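Local coordinates for protein prgH (Salmonella enterica subsp. enterica serovar Typhimurium, PDB 4G2S) that probably serves as a structural component of the SPI-1 type III secretion system basal body, here represented by its FHA domain, at residues T28-L38 with F52-F63; S86-P94 with L103-W111. All blocks are in the same frame, centred on the assembly; numbering follows the deposited sequence.

Overall arrangement
From the N terminus the chain runs through strands 7-11 and 20-22 before it reaches contact 1. There strand 26-33, helix 35-41 and strand 51-55 form a beta-alpha-beta unit, and the following loop returns to the other side of strand 26-33. Contact 1 is complete before contact 2 begins, so the two neither nest nor cross. Contact 2 closes the excursion through strand 95-97 and brings in the C-terminal tail. Contact 1 lies within the mixed sheet; contact 2 ties the chain just after that sheet's edge strand 83-88 to strand 100-106 of the antiparallel sheet. Their centres are about 20 Å apart, on opposite sides of the chain's centre.

Contact 1: residues T28-L38 with F52-F63; sequences TLFVVGQSDAL and FFIPLDHGGVNF
Phe30 packs between Phe52 and Phe63, which lie on the two sides of its strand. The Phe30 and Phe63 rings are nearly parallel, with planes 12° apart, but slid so far that they barely overlap. Phe30 CB instead sits over the face of the Phe63 ring, 3.7 Å from its centroid. Phe63 CG lies between its backbone N and carbonyl carbon (chi1 64°), which turns the ring back over Phe30. Phe52 lies alongside Phe30, its ring oblique to it, and Thr28 CG2 meets the edge of the Phe52 ring. Ile54 CD1 and Phe30 CD2 are 3.7 Å apart.

Beyond this cluster, Phe53 CG is anti to the backbone N (chi1 172°), which swings its ring under helix 35-41. Leu38 CB rests over one face of that ring, 3.8 Å from its centroid, and Ala37 CB touches CE1.

The backbones set these positions. Strand 28-33 pairs in parallel with 52-55, and Val31 uses both its N and its O, to Phe52 O and from Ile54 N. On the other side Phe30 pairs antiparallel with Phe63. Next along, the side chain of Asn62 takes over: Val32 N reaches Asn62 OD1 at 3.0 Å, from above the amide plane. Asn62 ND2 hydrogen-bonds Asn17 O and Ser15 O of a neighbouring subunit. Farther out, Gln34 NE2 donates to Asp57 O at 2.8 Å.

Val9 and Leu11 of strand 7-11 and Leu100 and Ile102 of strand 100-106 also meet this apolar layer, as expected between the two sheets of an FHA beta sandwich. The chemistry is therefore divided: aromatic and aliphatic groups fill the core, while the buried Asn62 amide is bonded at both ends and links a strand to another subunit.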
loop_
_atom_site.group_PDB
_atom_site.type_symbol
_atom_site.label_atom_id
_atom_site.label_comp_id
_atom_site.label_asym_id
_atom_site.label_seq_id
_atom_site.Cartn_x
_atom_site.Cartn_y
_atom_site.Cartn_z
ATOM N N THR A 28 -14.141 -15.503 -14.577
ATOM C CA THR A 28 -13.718 -14.380 -13.748
ATOM C C THR A 28 -14.132 -14.650 -12.305
ATOM O O THR A 28 -15.280 -14.941 -12.053
ATOM C CB THR A 28 -14.343 -13.060 -14.256
ATOM O OG1 THR A 28 -14.031 -12.930 -15.657
ATOM C CG2 THR A 28 -13.740 -11.888 -13.557
ATOM N N LEU A 29 -13.157 -14.549 -11.410
ATOM C CA LEU A 29 -13.332 -14.618 -9.932
ATOM C C LEU A 29 -13.587 -13.275 -9.254
ATOM O O LEU A 29 -12.874 -12.271 -9.487
ATOM C CB LEU A 29 -12.126 -15.227 -9.299
ATOM C CG LEU A 29 -12.125 -15.495 -7.742
ATOM C CD1 LEU A 29 -13.196 -16.496 -7.431
ATOM C CD2 LEU A 29 -10.707 -16.028 -7.301
ATOM N N PHE A 30 -14.584 -13.299 -8.397
ATOM C CA PHE A 30 -14.955 -12.237 -7.510
ATOM C C PHE A 30 -14.775 -12.733 -6.079
ATOM O O PHE A 30 -15.471 -13.622 -5.603
ATOM C CB PHE A 30 -16.391 -11.767 -7.782
ATOM C CG PHE A 30 -16.529 -11.101 -9.105
ATOM C CD1 PHE A 30 -16.692 -11.874 -10.244
ATOM C CD2 PHE A 30 -16.367 -9.756 -9.234
ATOM C CE1 PHE A 30 -16.780 -11.274 -11.501
ATOM C CE2 PHE A 30 -16.466 -9.123 -10.505
ATOM C CZ PHE A 30 -16.673 -9.899 -11.619
ATOM N N VAL A 31 -13.849 -12.100 -5.359
ATOM C CA VAL A 31 -13.630 -12.379 -3.953
ATOM C C VAL A 31 -14.347 -11.258 -3.232
ATOM O O VAL A 31 -14.090 -10.075 -3.539
ATOM C CB VAL A 31 -12.142 -12.336 -3.551
ATOM C CG1 VAL A 31 -11.999 -12.522 -2.011
ATOM C CG2 VAL A 31 -11.334 -13.362 -4.325
ATOM N N VAL A 32 -15.264 -11.640 -2.323
ATOM C CA VAL A 32 -16.198 -10.758 -1.692
ATOM C C VAL A 32 -16.122 -10.971 -0.156
ATOM O O VAL A 32 -16.397 -12.058 0.398
ATOM C CB VAL A 32 -17.640 -11.004 -2.126
ATOM C CG1 VAL A 32 -18.558 -9.916 -1.637
ATOM C CG2 VAL A 32 -17.823 -11.167 -3.615
ATOM N N GLY A 33 -15.716 -9.930 0.543
ATOM C CA GLY A 33 -15.510 -10.069 1.967
ATOM C C GLY A 33 -14.826 -8.899 2.640
ATOM O O GLY A 33 -14.816 -7.767 2.147
ATOM N N GLN A 34 -14.273 -9.187 3.808
ATOM C CA GLN A 34 -13.654 -8.166 4.664
ATOM C C GLN A 34 -12.151 -7.932 4.361
ATOM O O GLN A 34 -11.604 -8.417 3.332
ATOM C CB GLN A 34 -13.874 -8.558 6.119
ATOM C CG GLN A 34 -15.309 -8.893 6.512
ATOM C CD GLN A 34 -15.439 -9.088 8.014
ATOM O OE1 GLN A 34 -14.446 -9.025 8.733
ATOM N NE2 GLN A 34 -16.662 -9.339 8.492
ATOM N N SER A 35 -11.499 -7.166 5.246
ATOM C CA SER A 35 -10.099 -6.728 5.130
ATOM C C SER A 35 -9.063 -7.799 4.841
ATOM O O SER A 35 -8.135 -7.575 4.045
ATOM C CB SER A 35 -9.662 -6.080 6.462
ATOM O OG SER A 35 -10.716 -5.329 7.007
ATOM N N ASP A 36 -9.198 -8.935 5.526
ATOM C CA ASP A 36 -8.235 -10.049 5.404
ATOM C C ASP A 36 -8.044 -10.467 3.931
ATOM O O ASP A 36 -6.924 -10.661 3.482
ATOM C CB ASP A 36 -8.631 -11.255 6.310
ATOM C CG ASP A 36 -9.916 -11.973 5.828
ATOM O OD1 ASP A 36 -10.842 -11.275 5.335
ATOM O OD2 ASP A 36 -9.981 -13.229 5.971
ATOM N N ALA A 37 -9.131 -10.548 3.171
ATOM C CA ALA A 37 -9.042 -10.937 1.764
ATOM C C ALA A 37 -8.356 -9.856 0.886
ATOM O O ALA A 37 -7.503 -10.162 0.042
ATOM C CB ALA A 37 -10.434 -11.291 1.229
ATOM N N LEU A 38 -8.768 -8.589 1.034
ATOM C CA LEU A 38 -8.232 -7.518 0.175
ATOM C C LEU A 38 -6.690 -7.476 0.118
ATOM O O LEU A 38 -6.080 -7.544 -0.952
ATOM C CB LEU A 38 -8.723 -6.154 0.639
ATOM C CG LEU A 38 -8.243 -4.892 -0.131
ATOM C CD1 LEU A 38 -7.005 -4.262 0.488
ATOM C CD2 LEU A 38 -8.041 -5.127 -1.640
ATOM N N PHE A 52 -11.346 -10.036 -9.135
ATOM C CA PHE A 52 -11.703 -8.739 -8.507
ATOM C C PHE A 52 -12.048 -8.889 -7.024
ATOM O O PHE A 52 -12.614 -9.907 -6.634
ATOM C CB PHE A 52 -12.855 -8.074 -9.265
ATOM C CG PHE A 52 -12.492 -7.783 -10.755
ATOM C CD1 PHE A 52 -11.651 -6.756 -11.034
ATOM C CD2 PHE A 52 -12.970 -8.560 -11.805
ATOM C CE1 PHE A 52 -11.244 -6.465 -12.330
ATOM C CE2 PHE A 52 -12.647 -8.258 -13.129
ATOM C CZ PHE A 52 -11.741 -7.224 -13.392
ATOM N N PHE A 53 -11.703 -7.907 -6.203
ATOM C CA PHE A 53 -12.072 -7.938 -4.811
ATOM C C PHE A 53 -13.166 -6.945 -4.604
ATOM O O PHE A 53 -13.021 -5.807 -5.005
ATOM C CB PHE A 53 -10.930 -7.530 -3.862
ATOM C CG PHE A 53 -11.382 -7.375 -2.459
ATOM C CD1 PHE A 53 -11.532 -8.485 -1.658
ATOM C CD2 PHE A 53 -11.715 -6.108 -1.943
ATOM C CE1 PHE A 53 -11.963 -8.338 -0.355
ATOM C CE2 PHE A 53 -12.156 -5.959 -0.648
ATOM C CZ PHE A 53 -12.278 -7.086 0.150
ATOM N N ILE A 54 -14.252 -7.349 -3.961
ATOM C CA ILE A 54 -15.345 -6.482 -3.586
ATOM C C ILE A 54 -15.465 -6.517 -2.060
ATOM O O ILE A 54 -15.603 -7.587 -1.497
ATOM C CB ILE A 54 -16.694 -7.043 -4.153
ATOM C CG1 ILE A 54 -16.570 -7.134 -5.663
ATOM C CG2 ILE A 54 -17.879 -6.176 -3.763
ATOM C CD1 ILE A 54 -17.730 -7.826 -6.341
ATOM N N PRO A 55 -15.441 -5.354 -1.394
ATOM C CA PRO A 55 -15.628 -5.306 0.062
ATOM C C PRO A 55 -17.100 -5.442 0.469
ATOM O O PRO A 55 -17.998 -4.881 -0.184
ATOM C CB PRO A 55 -15.084 -3.936 0.433
ATOM C CG PRO A 55 -15.399 -3.088 -0.729
ATOM C CD PRO A 55 -15.191 -4.017 -1.942
ATOM N N LEU A 56 -17.350 -6.293 1.442
ATOM C CA LEU A 56 -18.691 -6.459 1.989
ATOM C C LEU A 56 -18.519 -6.904 3.449
ATOM O O LEU A 56 -17.828 -7.874 3.738
ATOM C CB LEU A 56 -19.502 -7.471 1.181
ATOM C CG LEU A 56 -21.019 -7.409 1.353
ATOM C CD1 LEU A 56 -21.629 -6.162 0.706
ATOM C CD2 LEU A 56 -21.649 -8.661 0.763
ATOM N N ASP A 57 -19.118 -6.167 4.367
ATOM C CA ASP A 57 -18.820 -6.398 5.804
ATOM C C ASP A 57 -19.454 -7.708 6.281
ATOM O O ASP A 57 -18.900 -8.373 7.132
ATOM C CB ASP A 57 -19.244 -5.204 6.658
ATOM C CG ASP A 57 -20.659 -4.735 6.360
ATOM O OD1 ASP A 57 -21.294 -5.318 5.440
ATOM O OD2 ASP A 57 -21.122 -3.782 7.039
ATOM N N HIS A 58 -20.586 -8.087 5.681
ATOM C CA HIS A 58 -21.329 -9.288 6.078
ATOM C C HIS A 58 -21.971 -10.036 4.901
ATOM O O HIS A 58 -22.546 -9.445 3.976
ATOM C CB HIS A 58 -22.392 -8.887 7.129
ATOM C CG HIS A 58 -23.433 -9.950 7.413
ATOM N ND1 HIS A 58 -24.477 -10.163 6.597
ATOM C CD2 HIS A 58 -23.584 -10.843 8.492
ATOM C CE1 HIS A 58 -25.247 -11.158 7.095
ATOM N NE2 HIS A 58 -24.710 -11.559 8.263
ATOM N N GLY A 59 -21.901 -11.364 4.953
ATOM C CA GLY A 59 -22.659 -12.199 4.017
ATOM C C GLY A 59 -21.984 -12.344 2.654
ATOM O O GLY A 59 -22.635 -12.744 1.678
ATOM N N GLY A 60 -20.696 -12.020 2.585
ATOM C CA GLY A 60 -19.976 -12.090 1.309
ATOM C C GLY A 60 -19.692 -13.543 0.932
ATOM O O GLY A 60 -19.280 -14.345 1.756
ATOM N N VAL A 61 -19.923 -13.889 -0.310
ATOM C CA VAL A 61 -19.624 -15.204 -0.838
ATOM C C VAL A 61 -18.801 -15.021 -2.143
ATOM O O VAL A 61 -19.232 -14.246 -2.974
ATOM C CB VAL A 61 -20.896 -15.942 -1.240
ATOM C CG1 VAL A 61 -20.548 -17.279 -1.892
ATOM C CG2 VAL A 61 -21.815 -16.205 -0.032
ATOM N N ASN A 62 -17.720 -15.778 -2.301
ATOM C CA ASN A 62 -16.895 -15.658 -3.544
ATOM C C ASN A 62 -17.655 -16.339 -4.669
ATOM O O ASN A 62 -18.421 -17.332 -4.409
ATOM C CB ASN A 62 -15.556 -16.316 -3.338
ATOM C CG ASN A 62 -14.670 -15.583 -2.262
ATOM O OD1 ASN A 62 -15.086 -14.544 -1.665
ATOM N ND2 ASN A 62 -13.457 -16.072 -2.076
ATOM N N PHE A 63 -17.468 -15.846 -5.859
ATOM C CA PHE A 63 -18.125 -16.482 -6.968
ATOM C C PHE A 63 -17.331 -16.341 -8.264
ATOM O O PHE A 63 -16.498 -15.445 -8.353
ATOM C CB PHE A 63 -19.554 -15.952 -7.119
ATOM C CG PHE A 63 -19.650 -14.496 -7.452
ATOM C CD1 PHE A 63 -19.728 -14.048 -8.731
ATOM C CD2 PHE A 63 -19.729 -13.561 -6.419
ATOM C CE1 PHE A 63 -19.895 -12.697 -9.043
ATOM C CE2 PHE A 63 -19.886 -12.220 -6.701
ATOM C CZ PHE A 63 -19.919 -11.754 -8.016
#

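Contact 2: residues S86-P94 with L103-W111; sequences SRSVQLNTP and LIRPESEPW
Leu91 points one methyl at the Pro106 ring, CD1 lying 3.9 Å from Pro106 CG. The Leu91 and Ile104 side chains cross at about a right angle, where Leu91 CD2 touches Ile104 CG2. So do Val89 and Ile104, with Val89 CG2 3.7 Å from Ile104 CD1. Asn92 and Glu109 cross in the same manner, their amide and carboxylate planes 31° apart. Glu109 CG is anti to its carbonyl carbon (chi1 -63°), and the extended chain puts OE1 at the amide. Asn92 ND2 donates to Glu109 OE1 over 3.1 Å, nearly in the amide plane.

In this FHA domain the contact joins the chain after edge strand 83-88 of the mixed sheet to strand 100-106 of the other. Asn92 N donates to Ile104 O at 2.8 Å, nearly straight (167°). Asn92 OD1 lies 3.3 Å from Arg105 CB and takes a bond from a water that also donates to Glu109 O. A second water accepts from Ile104 N and donates to Gln90 O. The extended Arg105 chain leads away to a salt bridge with Glu20. Leu103 CD1 lies over one face of the Trp111 ring, toward its rim, and Trp111 CZ3 is 3.5 Å from Asn92 O.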
loop_
_atom_site.group_PDB
_atom_site.type_symbol
_atom_site.label_atom_id
_atom_site.label_comp_id
_atom_site.label_asym_id
_atom_site.label_seq_id
_atom_site.Cartn_x
_atom_site.Cartn_y
_atom_site.Cartn_z
ATOM N N SER A 86 -23.516 -24.261 -9.198
ATOM C CA SER A 86 -23.671 -23.451 -10.364
ATOM C C SER A 86 -25.138 -23.112 -10.642
ATOM O O SER A 86 -26.049 -23.904 -10.346
ATOM C CB SER A 86 -23.065 -24.144 -11.570
ATOM O OG SER A 86 -23.845 -25.238 -11.898
ATOM N N ARG A 87 -25.355 -21.968 -11.261
ATOM C CA ARG A 87 -26.687 -21.663 -11.878
ATOM C C ARG A 87 -26.509 -20.828 -13.134
ATOM O O ARG A 87 -25.560 -20.054 -13.246
ATOM C CB ARG A 87 -27.556 -20.892 -10.889
ATOM C CG ARG A 87 -26.747 -19.889 -10.114
ATOM C CD ARG A 87 -27.569 -18.822 -9.391
ATOM N NE ARG A 87 -26.836 -18.343 -8.205
ATOM C CZ ARG A 87 -27.140 -17.229 -7.545
ATOM N NH1 ARG A 87 -28.144 -16.454 -7.903
ATOM N NH2 ARG A 87 -26.418 -16.883 -6.503
ATOM N N SER A 88 -27.424 -21.001 -14.075
ATOM C CA SER A 88 -27.601 -20.077 -15.204
ATOM C C SER A 88 -28.132 -18.736 -14.772
ATOM O O SER A 88 -29.024 -18.682 -13.927
ATOM C CB SER A 88 -28.658 -20.659 -16.207
ATOM O OG SER A 88 -28.001 -20.992 -17.398
ATOM N N VAL A 89 -27.618 -17.655 -15.339
ATOM C CA VAL A 89 -28.115 -16.351 -14.981
ATOM C C VAL A 89 -28.504 -15.583 -16.221
ATOM O O VAL A 89 -27.882 -15.705 -17.261
ATOM C CB VAL A 89 -27.098 -15.459 -14.192
ATOM C CG1 VAL A 89 -27.006 -15.923 -12.740
ATOM C CG2 VAL A 89 -25.734 -15.468 -14.857
ATOM N N GLN A 90 -29.510 -14.742 -16.042
ATOM C CA GLN A 90 -30.060 -13.952 -17.123
ATOM C C GLN A 90 -29.487 -12.551 -17.089
ATOM O O GLN A 90 -29.151 -12.013 -15.998
ATOM C CB GLN A 90 -31.580 -13.924 -17.000
ATOM C CG GLN A 90 -32.224 -15.305 -16.959
ATOM C CD GLN A 90 -31.465 -16.344 -17.788
ATOM O OE1 GLN A 90 -31.249 -16.155 -18.990
ATOM N NE2 GLN A 90 -31.021 -17.434 -17.133
ATOM N N LEU A 91 -29.336 -11.978 -18.278
ATOM C CA LEU A 91 -28.872 -10.620 -18.398
ATOM C C LEU A 91 -29.893 -9.614 -17.875
ATOM O O LEU A 91 -31.094 -9.833 -17.943
ATOM C CB LEU A 91 -28.551 -10.274 -19.828
ATOM C CG LEU A 91 -27.438 -11.056 -20.493
ATOM C CD1 LEU A 91 -27.376 -10.620 -21.946
ATOM C CD2 LEU A 91 -26.099 -10.785 -19.879
ATOM N N ASN A 92 -29.397 -8.497 -17.357
ATOM C CA ASN A 92 -30.215 -7.358 -17.008
ATOM C C ASN A 92 -31.182 -7.583 -15.886
ATOM O O ASN A 92 -32.230 -6.949 -15.816
ATOM C CB ASN A 92 -30.929 -6.780 -18.224
ATOM C CG ASN A 92 -29.966 -6.337 -19.287
ATOM O OD1 ASN A 92 -28.863 -5.902 -18.986
ATOM N ND2 ASN A 92 -30.364 -6.451 -20.532
ATOM N N THR A 93 -30.820 -8.451 -14.973
ATOM C CA THR A 93 -31.651 -8.687 -13.822
ATOM C C THR A 93 -30.780 -8.873 -12.584
ATOM O O THR A 93 -29.707 -9.496 -12.645
ATOM C CB THR A 93 -32.679 -9.849 -14.101
ATOM O OG1 THR A 93 -32.923 -10.651 -12.931
ATOM C CG2 THR A 93 -32.212 -10.756 -15.207
ATOM N N PRO A 94 -31.221 -8.304 -11.469
ATOM C CA PRO A 94 -30.555 -8.484 -10.212
ATOM C C PRO A 94 -30.338 -9.957 -9.861
ATOM O O PRO A 94 -31.276 -10.755 -9.850
ATOM C CB PRO A 94 -31.505 -7.851 -9.200
ATOM C CG PRO A 94 -32.437 -6.974 -9.968
ATOM C CD PRO A 94 -32.417 -7.437 -11.380
ATOM N N LEU A 103 -25.560 -7.320 -11.348
ATOM C CA LEU A 103 -26.350 -7.342 -12.528
ATOM C C LEU A 103 -25.336 -7.555 -13.647
ATOM O O LEU A 103 -24.259 -7.009 -13.542
ATOM C CB LEU A 103 -27.091 -5.988 -12.647
ATOM C CG LEU A 103 -27.962 -5.997 -13.893
ATOM C CD1 LEU A 103 -29.295 -5.329 -13.590
ATOM C CD2 LEU A 103 -27.274 -5.373 -15.096
ATOM N N ILE A 104 -25.609 -8.448 -14.633
ATOM C CA ILE A 104 -24.698 -8.685 -15.755
ATOM C C ILE A 104 -25.410 -8.117 -17.004
ATOM O O ILE A 104 -26.573 -8.496 -17.294
ATOM C CB ILE A 104 -24.356 -10.190 -15.951
ATOM C CG1 ILE A 104 -23.764 -10.805 -14.670
ATOM C CG2 ILE A 104 -23.412 -10.364 -17.122
ATOM C CD1 ILE A 104 -23.718 -12.337 -14.655
ATOM N N ARG A 105 -24.745 -7.205 -17.711
ATOM C CA ARG A 105 -25.315 -6.562 -18.904
ATOM C C ARG A 105 -24.349 -6.621 -20.098
ATOM O O ARG A 105 -23.144 -6.642 -19.914
ATOM C CB ARG A 105 -25.652 -5.092 -18.610
ATOM C CG ARG A 105 -24.446 -4.248 -18.400
ATOM C CD ARG A 105 -24.821 -2.827 -17.978
ATOM N NE ARG A 105 -23.670 -1.943 -18.005
ATOM C CZ ARG A 105 -23.087 -1.487 -19.095
ATOM N NH1 ARG A 105 -23.544 -1.801 -20.297
ATOM N NH2 ARG A 105 -22.096 -0.626 -18.986
ATOM N N PRO A 106 -24.888 -6.594 -21.347
ATOM C CA PRO A 106 -24.059 -6.297 -22.484
ATOM C C PRO A 106 -23.465 -4.904 -22.400
ATOM O O PRO A 106 -24.128 -3.964 -21.898
ATOM C CB PRO A 106 -25.031 -6.330 -23.637
ATOM C CG PRO A 106 -26.148 -7.175 -23.173
ATOM C CD PRO A 106 -26.281 -6.830 -21.745
ATOM N N GLU A 107 -22.260 -4.758 -22.903
ATOM C CA GLU A 107 -21.568 -3.496 -22.774
ATOM C C GLU A 107 -22.408 -2.365 -23.403
ATOM O O GLU A 107 -22.508 -1.261 -22.862
ATOM C CB GLU A 107 -20.205 -3.598 -23.419
ATOM C CG GLU A 107 -19.359 -2.336 -23.303
ATOM C CD GLU A 107 -18.009 -2.516 -23.974
ATOM O OE1 GLU A 107 -17.870 -3.477 -24.767
ATOM O OE2 GLU A 107 -17.082 -1.721 -23.701
ATOM N N SER A 108 -23.039 -2.696 -24.531
ATOM C CA SER A 108 -23.876 -1.791 -25.294
ATOM C C SER A 108 -25.222 -1.417 -24.656
ATOM O O SER A 108 -25.887 -0.515 -25.138
ATOM C CB SER A 108 -24.180 -2.469 -26.616
ATOM O OG SER A 108 -24.834 -3.703 -26.337
ATOM N N GLU A 109 -25.639 -2.102 -23.601
ATOM C CA GLU A 109 -26.912 -1.786 -22.908
ATOM C C GLU A 109 -26.717 -1.246 -21.478
ATOM O O GLU A 109 -26.717 -2.040 -20.490
ATOM C CB GLU A 109 -27.797 -3.032 -22.875
ATOM C CG GLU A 109 -28.200 -3.523 -24.279
ATOM C CD GLU A 109 -29.125 -4.747 -24.292
ATOM O OE1 GLU A 109 -29.363 -5.291 -23.195
ATOM O OE2 GLU A 109 -29.624 -5.153 -25.401
ATOM N N PRO A 110 -26.594 0.087 -21.342
ATOM C CA PRO A 110 -26.395 0.668 -20.005
ATOM C C PRO A 110 -27.567 0.374 -19.058
ATOM O O PRO A 110 -28.714 0.332 -19.498
ATOM C CB PRO A 110 -26.303 2.180 -20.279
ATOM C CG PRO A 110 -25.960 2.295 -21.744
ATOM C CD PRO A 110 -26.614 1.119 -22.400
ATOM N N TRP A 111 -27.281 0.153 -17.779
ATOM C CA TRP A 111 -28.344 -0.071 -16.773
ATOM C C TRP A 111 -28.803 1.207 -16.196
ATOM O O TRP A 111 -30.022 1.389 -16.051
ATOM C CB TRP A 111 -27.878 -1.018 -15.671
ATOM C CG TRP A 111 -28.825 -1.240 -14.476
ATOM C CD1 TRP A 111 -28.727 -0.672 -13.204
ATOM C CD2 TRP A 111 -30.045 -2.088 -14.395
ATOM N NE1 TRP A 111 -29.758 -1.112 -12.379
ATOM C CE2 TRP A 111 -30.558 -1.955 -13.016
ATOM C CE3 TRP A 111 -30.748 -2.903 -15.291
ATOM C CZ2 TRP A 111 -31.722 -2.616 -12.587
ATOM C CZ3 TRP A 111 -31.898 -3.572 -14.834
ATOM C CH2 TRP A 111 -32.360 -3.435 -13.512
HETATM O O HOH W 1 -28.243 -9.871 -14.525
HETATM O O HOH W 2 -28.535 -3.036 -18.967
#